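Local coordinates for protein peptidyl-prolyl cis-trans isomerase cyclophilin-type (Toxoplasma gondii, PDB 3BO7) that probably accelerates protein folding by catalysing the cis-trans isomerisation of peptide bonds that precede proline, at residues K6-I11 with N19-A24; K41-T46 with E167-F172. All coordinates share one frame; numbering follows the deposited sequence.

Overall arrangement
Leaving the N terminus, the chain runs along strand 7-13, turns and comes back on strand 16-22, so contact 1 closes a hairpin, a local loop with seven residues between its segments. Helix 28-39 follows, and the loop after it supplies 41-46, which meets the last strand, 166-171, only after most of the fold has been traversed. Contact 2 therefore opens after contact 1 has closed: the two are in series and neither nests nor crosses. They nonetheless meet in space, because strand 166-171 pairs with strand 7-13, probably through Arg10 N to Ile170 O and Phe172 N to Tyr8 O. Together they tie hairpin, C-terminal strand and post-helix loop into the cyclophilin barrel.

Contact 1 of 2, residues K6-I11 with N19-A24; sequences KGYLRI and NIELHA
The hydroxyl of Tyr8 gives its hydrogen to Glu21, with OH and OE2 2.7 Å apart, on the lone pair of OE2 that faces away from the other oxygen. The two side chains run side by side in the same direction, ring and carboxylate planes 45° apart. Glu21 holds CG anti to its backbone N (chi1 174°) and stays extended beyond it, which carries OE2 as far as the phenol oxygen, while OE1 forms a salt bridge with Arg138; the carboxylate is thus held from two strands. Lys6 brings its CD to 3.3 Å from Glu21 OE2, then bends so that NZ donates to His23 ND1 at 3.0 Å, slightly tilted from the ring plane; Asp25 is a second partner of this ammonium. Tyr8 and Glu21 belong to an antiparallel beta hairpin of the cyclophilin barrel, with Lys6 and His23 at its open end; Gly7 with Leu22 and Leu9 with Ile20 are hydrogen-bonded pairs. The bond from Leu22 N to Gly7 O, 2.8 Å, is nearly straight. On the sheet face of Leu9 and Leu22 the contacts are apolar: Leu9 CD2 lies 3.8 Å from Leu22 CD1, and both residues pack on helix 28-39. Farther along, the terminal CD1 methyls of Ile11 and Ile20 approach to 3.7 Å. At this same end, on the face of Tyr8, Arg10 NE reaches Asn19 OD1 at 2.8 Å, on a lone pair.

Contact 2 of 2, residues K41-T46 with E167-F172; sequences KYFDDT and EEIIVF
Phe43 and Ile169 meet at an angle, neither side chain lying along the other: the CD1 methyl of Ile169 comes to 3.6 Å from Phe43 CB and touches CG and CD2 of the ring at slightly greater range. Ile169 places CG1 anti to its carbonyl carbon (chi1 -57°), and with the chain extended beyond, this swings CD1 to the loop. The Phe43 ring is held by its neighbours, with Tyr42 CD2 over the centre of one face and Phe34 of helix 28-39 stacked against it. Next to this apolar touch, Asp44 lies alongside the backbone of strand 166-171, its OD1 3.5 Å from Glu168 CA. A water joins the two, donating to Asp44 OD1 at a rather short 2.5 Å and accepting from Ile169 N at 3.0 Å. The loop owes its shape to two beta turns, a type I from Lys41 to Asp44 and a type II from Phe43 to Thr46; Phe43 O receives both the backbone N and, at 2.6 Å, OG1 of Thr46. The segment that follows helix 28-39 is laid against the last strand of the cyclophilin barrel, where Glu167 and Glu168 form a classic beta bulge opposite Val12. With no direct hydrogen bond between the segments, their polar link runs through one water, which lets a carboxylate serve a strand N-H that it does not itself bond, while a single methyl supplies the apolar half.

Contact 1 of 2, residues K6-I11 with N19-A24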
loop_
_atom_site.group_PDB
_atom_site.type_symbol
_atom_site.label_atom_id
_atom_site.label_comp_id
_atom_site.label_asym_id
_atom_site.label_seq_id
_atom_site.Cartn_x
_atom_site.Cartn_y
_atom_site.Cartn_z
ATOM N N LYS A 6 -0.074 13.742 10.693
ATOM C CA LYS A 6 -0.036 12.357 10.278
ATOM C C LYS A 6 -1.426 11.745 10.328
ATOM O O LYS A 6 -2.301 12.246 11.031
ATOM C CB LYS A 6 0.953 11.560 11.133
ATOM C CG LYS A 6 2.186 12.357 11.545
ATOM C CD LYS A 6 3.506 11.694 11.150
ATOM C CE LYS A 6 3.874 11.972 9.716
ATOM N NZ LYS A 6 5.360 11.954 9.492
ATOM N N GLY A 7 -1.626 10.697 9.533
ATOM C CA GLY A 7 -2.831 9.883 9.573
ATOM C C GLY A 7 -2.499 8.558 10.231
ATOM O O GLY A 7 -1.356 8.127 10.195
ATOM N N TYR A 8 -3.490 7.924 10.857
ATOM C CA TYR A 8 -3.300 6.612 11.498
ATOM C C TYR A 8 -4.419 5.663 11.116
ATOM O O TYR A 8 -5.592 6.053 11.088
ATOM C CB TYR A 8 -3.150 6.749 13.023
ATOM C CG TYR A 8 -1.923 7.563 13.392
ATOM C CD1 TYR A 8 -0.666 6.974 13.407
ATOM C CD2 TYR A 8 -2.017 8.931 13.659
ATOM C CE1 TYR A 8 0.462 7.711 13.704
ATOM C CE2 TYR A 8 -0.887 9.683 13.950
ATOM C CZ TYR A 8 0.349 9.060 13.974
ATOM O OH TYR A 8 1.493 9.773 14.262
ATOM N N LEU A 9 -4.051 4.424 10.790
ATOM C CA LEU A 9 -5.015 3.430 10.332
ATOM C C LEU A 9 -4.551 2.005 10.584
ATOM O O LEU A 9 -3.352 1.739 10.669
ATOM C CB LEU A 9 -5.372 3.627 8.843
ATOM C CG LEU A 9 -4.354 3.490 7.700
ATOM C CD1 LEU A 9 -4.220 2.047 7.219
ATOM C CD2 LEU A 9 -4.796 4.384 6.562
ATOM N N ARG A 10 -5.518 1.097 10.705
ATOM C CA ARG A 10 -5.235 -0.331 10.781
ATOM C C ARG A 10 -5.842 -1.078 9.589
ATOM O O ARG A 10 -7.040 -0.963 9.305
ATOM C CB ARG A 10 -5.755 -0.914 12.096
ATOM C CG ARG A 10 -5.394 -2.374 12.323
ATOM C CD ARG A 10 -6.012 -2.882 13.611
ATOM N NE ARG A 10 -5.340 -2.296 14.763
ATOM C CZ ARG A 10 -5.886 -2.135 15.964
ATOM N NH1 ARG A 10 -7.125 -2.517 16.183
ATOM N NH2 ARG A 10 -5.176 -1.590 16.947
ATOM N N ILE A 11 -4.998 -1.824 8.886
ATOM C CA ILE A 11 -5.460 -2.735 7.841
ATOM C C ILE A 11 -5.667 -4.098 8.492
ATOM O O ILE A 11 -4.715 -4.680 9.019
ATOM C CB ILE A 11 -4.437 -2.848 6.673
ATOM C CG1 ILE A 11 -4.336 -1.520 5.916
ATOM C CG2 ILE A 11 -4.822 -3.978 5.715
ATOM C CD1 ILE A 11 -3.276 -1.496 4.790
ATOM N N ASN A 19 -0.697 -1.892 11.695
ATOM C CA ASN A 19 -0.872 -0.517 12.150
ATOM C C ASN A 19 0.021 0.415 11.349
ATOM O O ASN A 19 1.233 0.187 11.219
ATOM C CB ASN A 19 -0.581 -0.395 13.650
ATOM C CG ASN A 19 -1.692 -0.981 14.516
ATOM O OD1 ASN A 19 -2.843 -1.110 14.090
ATOM N ND2 ASN A 19 -1.347 -1.327 15.745
ATOM N N ILE A 20 -0.581 1.461 10.805
ATOM C CA ILE A 20 0.097 2.292 9.822
ATOM C C ILE A 20 0.008 3.783 10.144
ATOM O O ILE A 20 -1.047 4.295 10.504
ATOM C CB ILE A 20 -0.424 1.973 8.375
ATOM C CG1 ILE A 20 0.182 0.648 7.886
ATOM C CG2 ILE A 20 -0.125 3.117 7.400
ATOM C CD1 ILE A 20 -0.539 0.033 6.740
ATOM N N GLU A 21 1.151 4.451 10.030
ATOM C CA GLU A 21 1.228 5.898 10.057
ATOM C C GLU A 21 1.359 6.427 8.635
ATOM O O GLU A 21 2.209 5.968 7.868
ATOM C CB GLU A 21 2.435 6.326 10.875
ATOM C CG GLU A 21 2.712 7.813 10.855
ATOM C CD GLU A 21 3.850 8.178 11.769
ATOM O OE1 GLU A 21 5.002 7.775 11.495
ATOM O OE2 GLU A 21 3.593 8.865 12.775
ATOM N N LEU A 22 0.523 7.404 8.292
ATOM C CA LEU A 22 0.602 8.058 6.998
ATOM C C LEU A 22 1.320 9.405 7.087
ATOM O O LEU A 22 0.966 10.241 7.910
ATOM C CB LEU A 22 -0.802 8.245 6.421
ATOM C CG LEU A 22 -1.624 7.013 6.046
ATOM C CD1 LEU A 22 -2.909 7.491 5.429
ATOM C CD2 LEU A 22 -0.899 6.097 5.080
ATOM N N HIS A 23 2.313 9.614 6.226
ATOM C CA HIS A 23 3.057 10.876 6.181
ATOM C C HIS A 23 2.344 11.965 5.370
ATOM O O HIS A 23 2.859 12.442 4.358
ATOM C CB HIS A 23 4.465 10.658 5.631
ATOM C CG HIS A 23 5.227 9.584 6.333
ATOM N ND1 HIS A 23 5.480 9.613 7.689
ATOM C CD2 HIS A 23 5.808 8.454 5.865
ATOM C CE1 HIS A 23 6.177 8.543 8.026
ATOM N NE2 HIS A 23 6.390 7.825 6.938
ATOM N N ALA A 24 1.163 12.353 5.844
ATOM C CA ALA A 24 0.357 13.428 5.264
ATOM C C ALA A 24 1.085 14.767 5.215
ATOM O O ALA A 24 0.679 15.677 4.475
ATOM C CB ALA A 24 -0.928 13.570 6.042
#

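Contact 2 of 2, residues K41-T46 with E167-F172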
loop_
_atom_site.group_PDB
_atom_site.type_symbol
_atom_site.label_atom_id
_atom_site.label_comp_id
_atom_site.label_asym_id
_atom_site.label_seq_id
_atom_site.Cartn_x
_atom_site.Cartn_y
_atom_site.Cartn_z
ATOM N N LYS A 41 -14.789 2.311 1.403
ATOM C CA LYS A 41 -14.522 0.863 1.560
ATOM C C LYS A 41 -13.895 0.163 0.334
ATOM O O LYS A 41 -13.894 -1.065 0.231
ATOM C CB LYS A 41 -15.772 0.103 2.062
ATOM C CG LYS A 41 -16.441 0.682 3.327
ATOM C CD LYS A 41 -15.472 0.825 4.497
ATOM C CE LYS A 41 -16.141 1.424 5.742
ATOM N NZ LYS A 41 -17.106 0.488 6.392
ATOM N N TYR A 42 -13.345 0.968 -0.569
ATOM C CA TYR A 42 -12.619 0.528 -1.763
ATOM C C TYR A 42 -11.672 -0.665 -1.570
ATOM O O TYR A 42 -11.619 -1.558 -2.423
ATOM C CB TYR A 42 -11.849 1.733 -2.300
ATOM C CG TYR A 42 -11.000 1.507 -3.518
ATOM C CD1 TYR A 42 -11.513 1.719 -4.805
ATOM C CD2 TYR A 42 -9.661 1.127 -3.390
ATOM C CE1 TYR A 42 -10.717 1.528 -5.923
ATOM C CE2 TYR A 42 -8.869 0.932 -4.499
ATOM C CZ TYR A 42 -9.393 1.139 -5.757
ATOM O OH TYR A 42 -8.577 0.957 -6.845
ATOM N N PHE A 43 -10.930 -0.684 -0.463
ATOM C CA PHE A 43 -9.905 -1.711 -0.245
ATOM C C PHE A 43 -10.434 -3.018 0.348
ATOM O O PHE A 43 -9.723 -4.031 0.363
ATOM C CB PHE A 43 -8.743 -1.169 0.596
ATOM C CG PHE A 43 -7.922 -0.125 -0.106
ATOM C CD1 PHE A 43 -7.018 -0.486 -1.106
ATOM C CD2 PHE A 43 -8.055 1.223 0.231
ATOM C CE1 PHE A 43 -6.254 0.482 -1.767
ATOM C CE2 PHE A 43 -7.296 2.199 -0.415
ATOM C CZ PHE A 43 -6.391 1.830 -1.420
ATOM N N ASP A 44 -11.673 -2.992 0.838
ATOM C CA ASP A 44 -12.313 -4.187 1.376
ATOM C C ASP A 44 -12.357 -5.255 0.298
ATOM O O ASP A 44 -12.830 -4.999 -0.814
ATOM C CB ASP A 44 -13.732 -3.875 1.870
ATOM C CG ASP A 44 -13.749 -3.097 3.187
ATOM O OD1 ASP A 44 -12.705 -2.510 3.578
ATOM O OD2 ASP A 44 -14.822 -3.075 3.831
ATOM N N ASP A 45 -11.840 -6.435 0.640
ATOM C CA ASP A 45 -11.812 -7.626 -0.233
ATOM C C ASP A 45 -10.693 -7.649 -1.293
ATOM O O ASP A 45 -10.528 -8.643 -1.998
ATOM C CB ASP A 45 -13.190 -7.912 -0.859
ATOM C CG ASP A 45 -14.268 -8.182 0.192
ATOM O OD1 ASP A 45 -13.974 -8.868 1.201
ATOM O OD2 ASP A 45 -15.409 -7.701 0.012
ATOM N N THR A 46 -9.924 -6.570 -1.406
ATOM C CA THR A 46 -8.702 -6.621 -2.207
ATOM C C THR A 46 -7.683 -7.544 -1.528
ATOM O O THR A 46 -7.747 -7.779 -0.315
ATOM C CB THR A 46 -8.076 -5.220 -2.475
ATOM O OG1 THR A 46 -7.697 -4.597 -1.240
ATOM C CG2 THR A 46 -9.054 -4.330 -3.234
ATOM N N GLU A 167 -9.928 -7.463 5.097
ATOM C CA GLU A 167 -11.277 -7.529 5.658
ATOM C C GLU A 167 -11.844 -6.124 5.822
ATOM O O GLU A 167 -13.000 -5.861 5.484
ATOM C CB GLU A 167 -11.281 -8.289 6.992
ATOM C CG GLU A 167 -11.361 -9.802 6.827
ATOM C CD GLU A 167 -10.948 -10.594 8.065
ATOM O OE1 GLU A 167 -10.992 -11.840 7.990
ATOM O OE2 GLU A 167 -10.579 -9.994 9.100
ATOM N N GLU A 168 -11.012 -5.216 6.318
ATOM C CA GLU A 168 -11.412 -3.827 6.513
ATOM C C GLU A 168 -10.211 -2.976 6.833
ATOM O O GLU A 168 -9.157 -3.487 7.216
ATOM C CB GLU A 168 -12.420 -3.697 7.666
ATOM C CG GLU A 168 -11.843 -4.090 9.023
ATOM C CD GLU A 168 -12.775 -3.803 10.179
ATOM O OE1 GLU A 168 -13.779 -3.078 9.995
ATOM O OE2 GLU A 168 -12.494 -4.308 11.285
ATOM N N ILE A 169 -10.396 -1.669 6.692
ATOM C CA ILE A 169 -9.411 -0.699 7.129
ATOM C C ILE A 169 -10.067 0.241 8.136
ATOM O O ILE A 169 -11.097 0.869 7.847
ATOM C CB ILE A 169 -8.770 0.057 5.941
ATOM C CG1 ILE A 169 -8.135 -0.951 4.965
ATOM C CG2 ILE A 169 -7.745 1.074 6.441
ATOM C CD1 ILE A 169 -7.369 -0.333 3.799
ATOM N N ILE A 170 -9.493 0.292 9.334
ATOM C CA ILE A 170 -9.991 1.183 10.372
ATOM C C ILE A 170 -9.123 2.432 10.377
ATOM O O ILE A 170 -7.914 2.350 10.586
ATOM C CB ILE A 170 -9.997 0.523 11.792
ATOM C CG1 ILE A 170 -10.704 -0.844 11.769
ATOM C CG2 ILE A 170 -10.642 1.472 12.816
ATOM C CD1 ILE A 170 -10.591 -1.653 13.070
ATOM N N VAL A 171 -9.742 3.580 10.123
ATOM C CA VAL A 171 -9.034 4.849 10.178
ATOM C C VAL A 171 -9.245 5.485 11.554
ATOM O O VAL A 171 -10.373 5.727 11.963
ATOM C CB VAL A 171 -9.458 5.807 9.033
ATOM C CG1 VAL A 171 -8.696 7.118 9.121
ATOM C CG2 VAL A 171 -9.223 5.152 7.670
ATOM N N PHE A 172 -8.142 5.727 12.257
ATOM C CA PHE A 172 -8.169 6.311 13.595
ATOM C C PHE A 172 -7.929 7.811 13.564
ATOM O O PHE A 172 -8.216 8.507 14.537
ATOM C CB PHE A 172 -7.114 5.652 14.493
ATOM C CG PHE A 172 -7.404 4.222 14.816
ATOM C CD1 PHE A 172 -8.236 3.888 15.881
ATOM C CD2 PHE A 172 -6.847 3.202 14.054
ATOM C CE1 PHE A 172 -8.508 2.553 16.174
ATOM C CE2 PHE A 172 -7.104 1.871 14.347
ATOM C CZ PHE A 172 -7.937 1.545 15.401
HETATM O O HOH W 1 -13.093 -0.973 5.520
#